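Local coordinates for mandelate racemase/muconate lactonizing enzyme (Jannaschia sp., PDB 4J3Z), which probably acts as an isomerase of the mandelate racemase/muconate lactonizing enzyme family, on a substrate that is not known, at residues P231-E235 against R278-P282; Q306-Y312 against L331-I337. All coordinates share one frame; numbering follows the deposited sequence.

Interaction 1: residues P231-E235 against R278-P282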
# COMPACT_ATOMS: atom_id res chain seq x y z
N PRO D 231 12.88 11.15 25.55
CA PRO D 231 14.21 11.17 24.91
C PRO D 231 14.17 11.77 23.50
O PRO D 231 13.24 11.47 22.74
CB PRO D 231 14.58 9.69 24.81
CG PRO D 231 13.27 8.97 24.81
CD PRO D 231 12.31 9.79 25.62
N LEU D 232 15.16 12.60 23.17
CA LEU D 232 15.22 13.24 21.85
C LEU D 232 15.32 12.23 20.73
O LEU D 232 14.84 12.49 19.61
CB LEU D 232 16.39 14.23 21.74
CG LEU D 232 16.43 15.19 20.54
CD1 LEU D 232 17.23 16.44 20.85
CD2 LEU D 232 17.00 14.54 19.30
N TRP D 233 15.95 11.08 21.00
CA TRP D 233 16.01 10.01 20.02
C TRP D 233 16.23 8.61 20.58
O TRP D 233 16.71 8.43 21.70
CB TRP D 233 16.99 10.33 18.87
CG TRP D 233 18.48 10.24 19.16
CD1 TRP D 233 19.14 9.28 19.89
CD2 TRP D 233 19.51 11.11 18.65
NE1 TRP D 233 20.49 9.52 19.89
CE2 TRP D 233 20.75 10.63 19.14
CE3 TRP D 233 19.49 12.26 17.85
CZ2 TRP D 233 21.96 11.27 18.84
CZ3 TRP D 233 20.70 12.89 17.55
CH2 TRP D 233 21.92 12.39 18.06
N TYR D 234 15.85 7.63 19.77
CA TYR D 234 16.11 6.23 20.03
C TYR D 234 17.02 5.75 18.89
O TYR D 234 16.60 5.65 17.74
CB TYR D 234 14.79 5.46 20.04
CG TYR D 234 14.88 4.02 20.49
CD1 TYR D 234 16.09 3.44 20.83
CD2 TYR D 234 13.73 3.25 20.58
CE1 TYR D 234 16.16 2.11 21.24
CE2 TYR D 234 13.78 1.92 20.99
CZ TYR D 234 15.00 1.36 21.31
OH TYR D 234 15.06 0.05 21.72
N GLU D 235 18.29 5.58 19.19
CA GLU D 235 19.28 5.37 18.17
C GLU D 235 19.63 3.91 18.03
O GLU D 235 19.87 3.27 18.98
CB GLU D 235 20.49 6.25 18.44
CG GLU D 235 21.81 5.74 17.95
CD GLU D 235 22.99 6.45 18.54
OE1 GLU D 235 22.80 7.17 19.50
OE2 GLU D 235 24.08 6.27 18.03
N ARG D 278 14.12 9.26 11.21
CA ARG D 278 14.06 10.70 10.92
C ARG D 278 15.33 11.41 11.34
O ARG D 278 15.47 12.62 11.15
CB ARG D 278 12.81 11.34 11.55
CG ARG D 278 11.50 11.01 10.83
CD ARG D 278 11.47 11.58 9.41
NE ARG D 278 10.35 11.05 8.61
CZ ARG D 278 10.43 10.00 7.80
NH1 ARG D 278 11.58 9.35 7.67
NH2 ARG D 278 9.37 9.60 7.11
N ILE D 279 16.26 10.66 11.92
CA ILE D 279 17.58 11.21 12.23
C ILE D 279 18.63 10.26 11.73
O ILE D 279 18.70 9.12 12.18
CB ILE D 279 17.76 11.45 13.75
CG1 ILE D 279 16.57 12.22 14.32
CG2 ILE D 279 19.09 12.15 14.03
CD1 ILE D 279 16.79 12.75 15.72
N LEU D 280 19.44 10.73 10.78
CA LEU D 280 20.52 9.92 10.20
C LEU D 280 21.85 10.34 10.76
O LEU D 280 22.12 11.53 10.90
CB LEU D 280 20.56 10.06 8.67
CG LEU D 280 19.25 9.80 7.94
CD1 LEU D 280 19.46 10.01 6.45
CD2 LEU D 280 18.71 8.40 8.23
N GLN D 281 22.67 9.35 11.08
CA GLN D 281 23.95 9.60 11.72
C GLN D 281 25.04 8.91 10.93
O GLN D 281 25.48 7.82 11.28
CB GLN D 281 23.94 9.08 13.16
CG GLN D 281 22.62 9.33 13.90
CD GLN D 281 22.52 8.51 15.16
OE1 GLN D 281 22.71 7.30 15.15
NE2 GLN D 281 22.22 9.18 16.26
N PRO D 282 25.48 9.52 9.83
CA PRO D 282 26.56 8.83 9.17
C PRO D 282 27.85 8.97 9.98
O PRO D 282 28.06 9.98 10.66
CB PRO D 282 26.68 9.55 7.83
CG PRO D 282 26.12 10.90 8.06
CD PRO D 282 25.07 10.74 9.11
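I279 presses its CD1 arm, with CG2 beside it, against the edge of the W233 indole, and this is where the contact is tightest: CD1 of I279 lies 3.5 Å from CE3 of W233, near the ring plane, while CG2 of I279 reaches the same CE3 at 3.8 Å. The two side chains cross at about a right angle. W233 has CG between the backbone N and the carbonyl carbon (chi1 74°), which turns the broad ring toward I279 and Q281. The end of the Q281 carboxamide stands nearly upright (82°) over one face of the indole, toward its rim. The E235 side chain crosses that of Q281 at a slant, its carboxylate turned nearly perpendicular to the amide. W233 NE1 gives a weak, bent bond to E235 OE1, at 3.3 Å. The looser side is at L232, where CD2 only grazes I279 CD1 at 4.0 Å; there M180 of the second subunit packs on I279 and R221 of that subunit on L232. A large indole and a branched aliphatic suit these positions because W233 CA and I279 CA are 8.0 Å apart. Strands 233-235 and 279-280 flank 257-259 in the parallel sheet and turn these side chains into the interior of the enolase-superfamily (beta/alpha)7beta barrel.

Interaction 2: residues Q306-Y312 against L331-I337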
# COMPACT_ATOMS: atom_id res chain seq x y z
N GLN D 306 16.57 14.92 9.71
CA GLN D 306 17.71 15.73 10.15
C GLN D 306 19.02 14.92 10.16
O GLN D 306 19.00 13.68 10.18
CB GLN D 306 17.45 16.29 11.56
CG GLN D 306 16.36 17.34 11.63
CD GLN D 306 16.11 17.84 13.04
OE1 GLN D 306 15.79 17.07 13.94
NE2 GLN D 306 16.24 19.15 13.24
N LEU D 307 20.15 15.64 10.19
CA LEU D 307 21.48 15.02 10.19
C LEU D 307 22.23 15.17 11.51
O LEU D 307 22.30 16.27 12.08
CB LEU D 307 22.34 15.60 9.07
CG LEU D 307 23.71 14.95 8.90
CD1 LEU D 307 23.65 13.89 7.81
CD2 LEU D 307 24.76 16.01 8.59
N ALA D 308 22.82 14.07 11.98
CA ALA D 308 23.56 14.06 13.24
C ALA D 308 24.87 13.29 13.11
O ALA D 308 24.98 12.15 13.57
CB ALA D 308 22.69 13.46 14.35
N PRO D 309 25.90 13.93 12.50
CA PRO D 309 27.11 13.18 12.17
C PRO D 309 27.68 12.44 13.37
O PRO D 309 27.93 13.05 14.42
CB PRO D 309 28.09 14.25 11.66
CG PRO D 309 27.25 15.42 11.32
CD PRO D 309 26.02 15.36 12.18
N HIS D 310 27.86 11.13 13.20
CA HIS D 310 28.41 10.22 14.19
C HIS D 310 29.89 10.49 14.47
O HIS D 310 30.61 10.96 13.59
CB HIS D 310 28.23 8.80 13.67
CG HIS D 310 28.88 7.74 14.51
ND1 HIS D 310 30.15 7.28 14.27
CD2 HIS D 310 28.41 7.04 15.57
CE1 HIS D 310 30.45 6.35 15.16
NE2 HIS D 310 29.41 6.18 15.95
N LEU D 311 30.33 10.20 15.69
CA LEU D 311 31.77 10.21 16.02
C LEU D 311 32.15 9.24 17.14
O LEU D 311 31.89 9.49 18.33
CB LEU D 311 32.28 11.62 16.35
CG LEU D 311 33.79 11.65 16.69
CD1 LEU D 311 34.67 11.40 15.45
CD2 LEU D 311 34.19 12.94 17.39
N TYR D 312 32.75 8.12 16.74
CA TYR D 312 33.49 7.27 17.65
C TYR D 312 34.85 6.97 17.02
O TYR D 312 35.20 5.82 16.76
CB TYR D 312 32.74 5.98 17.98
CG TYR D 312 33.37 5.24 19.15
CD1 TYR D 312 33.40 5.81 20.42
CD2 TYR D 312 33.93 3.97 18.97
CE1 TYR D 312 33.98 5.14 21.49
CE2 TYR D 312 34.51 3.30 20.03
CZ TYR D 312 34.53 3.88 21.29
OH TYR D 312 35.10 3.22 22.35
N LEU D 331 20.88 20.25 9.99
CA LEU D 331 21.74 19.73 11.05
C LEU D 331 21.08 19.82 12.42
O LEU D 331 20.62 20.88 12.82
CB LEU D 331 23.08 20.48 11.09
CG LEU D 331 24.06 19.86 12.09
CD1 LEU D 331 24.88 18.76 11.43
CD2 LEU D 331 24.96 20.93 12.67
N LEU D 332 21.02 18.70 13.13
CA LEU D 332 20.58 18.71 14.52
C LEU D 332 21.77 18.90 15.48
O LEU D 332 21.79 19.87 16.25
CB LEU D 332 19.78 17.46 14.85
CG LEU D 332 19.30 17.29 16.29
CD1 LEU D 332 18.27 18.34 16.69
CD2 LEU D 332 18.77 15.89 16.48
N MET D 333 22.75 18.00 15.44
CA MET D 333 23.95 18.10 16.29
C MET D 333 25.06 17.15 15.88
O MET D 333 24.80 16.05 15.39
CB MET D 333 23.61 17.87 17.78
CG MET D 333 22.92 16.55 18.08
SD MET D 333 22.28 16.42 19.76
CE MET D 333 20.65 17.13 19.56
N VAL D 334 26.30 17.59 16.09
CA VAL D 334 27.48 16.73 15.98
C VAL D 334 27.74 15.99 17.30
O VAL D 334 27.65 16.58 18.37
CB VAL D 334 28.76 17.53 15.62
CG1 VAL D 334 28.72 18.02 14.18
CG2 VAL D 334 28.98 18.69 16.59
N GLU D 335 28.03 14.69 17.20
CA GLU D 335 28.54 13.89 18.32
C GLU D 335 29.98 14.29 18.56
O GLU D 335 30.75 14.40 17.60
CB GLU D 335 28.50 12.40 17.96
CG GLU D 335 28.90 11.44 19.07
CD GLU D 335 28.61 9.98 18.71
OE1 GLU D 335 28.83 9.60 17.53
OE2 GLU D 335 28.17 9.22 19.59
N ALA D 336 30.34 14.51 19.82
CA ALA D 336 31.72 14.94 20.12
C ALA D 336 32.43 14.02 21.12
O ALA D 336 31.79 13.42 21.97
CB ALA D 336 31.74 16.38 20.62
N ILE D 337 33.71 13.83 20.97
CA ILE D 337 34.53 13.34 22.07
C ILE D 337 35.72 14.27 22.35
O ILE D 337 36.66 14.31 21.62
CB ILE D 337 35.03 11.92 21.87
CG1 ILE D 337 34.11 11.14 21.00
CG2 ILE D 337 35.02 11.23 23.17
CD1 ILE D 337 34.48 9.70 20.82
O HOH W 1 30.21 14.30 14.94
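E335 reaches across to 306-312 with an extended chain, its CG anti to the backbone N (chi1 -175°), and brings OE1 to the backbone N-H of L311. The hydrogen bond is nearly straight (174°), although its modelled length is too short to be trusted. The same oxygen lies over one face of the H310 imidazole, 3.3 Å from H310 CD2, with ring and carboxylate planes 71° apart. In the backbone next to it, E335 N donates to P309 O at 3.2 Å, and a water donates both to that oxygen and to E335 O. Farther along, L332 N bonds to L307 O at 2.9 Å, so two neighbouring parallel stretches are joined at spaced points. Apolar chains fill the intervals: L331 CD1 rests 3.7 Å from P309 CD, crossing the ring at about a right angle, and L311 CD2 meets I337 CG1 at 4.0 Å. Outward, the Y42 ring meets that of H310 obliquely, W318 of helix 315-327 backs L311 and V334, and K166 forms a salt bridge with E335 OE2. A valine here would probably cost K166 this salt-bridge partner, leaving it the long, weak pairing with E235, and deprive the L311 N-H of this acceptor. The K166 salt bridge, helped by the L311 N-H, would tend to hold the carboxylate's rotation over the imidazole, consistent with an ordered polar cluster at the barrel mouth, where the active site lies in this family.

Following the chain from the N terminus, interaction 1 closes first: from 231-235 the chain passes through helix 246-252, strand 257-259 and helix 266-274 before returning at 278-282. After helices 284-287 and 290-302 it enters 306-312, and interaction 2 then closes a short loop over helix 315-327. The two are in series and neither crosses nor encloses the other. They are joined directly, since strands 279-280 and 306-307 are neighbours: L280 O and A308 N are 2.8 Å apart, a probable hydrogen bond, as is P282 O with H310 N. Across the barrel interior L232 meets L332. M180 of the second subunit touches both contacts, through I279, Q306 and L332.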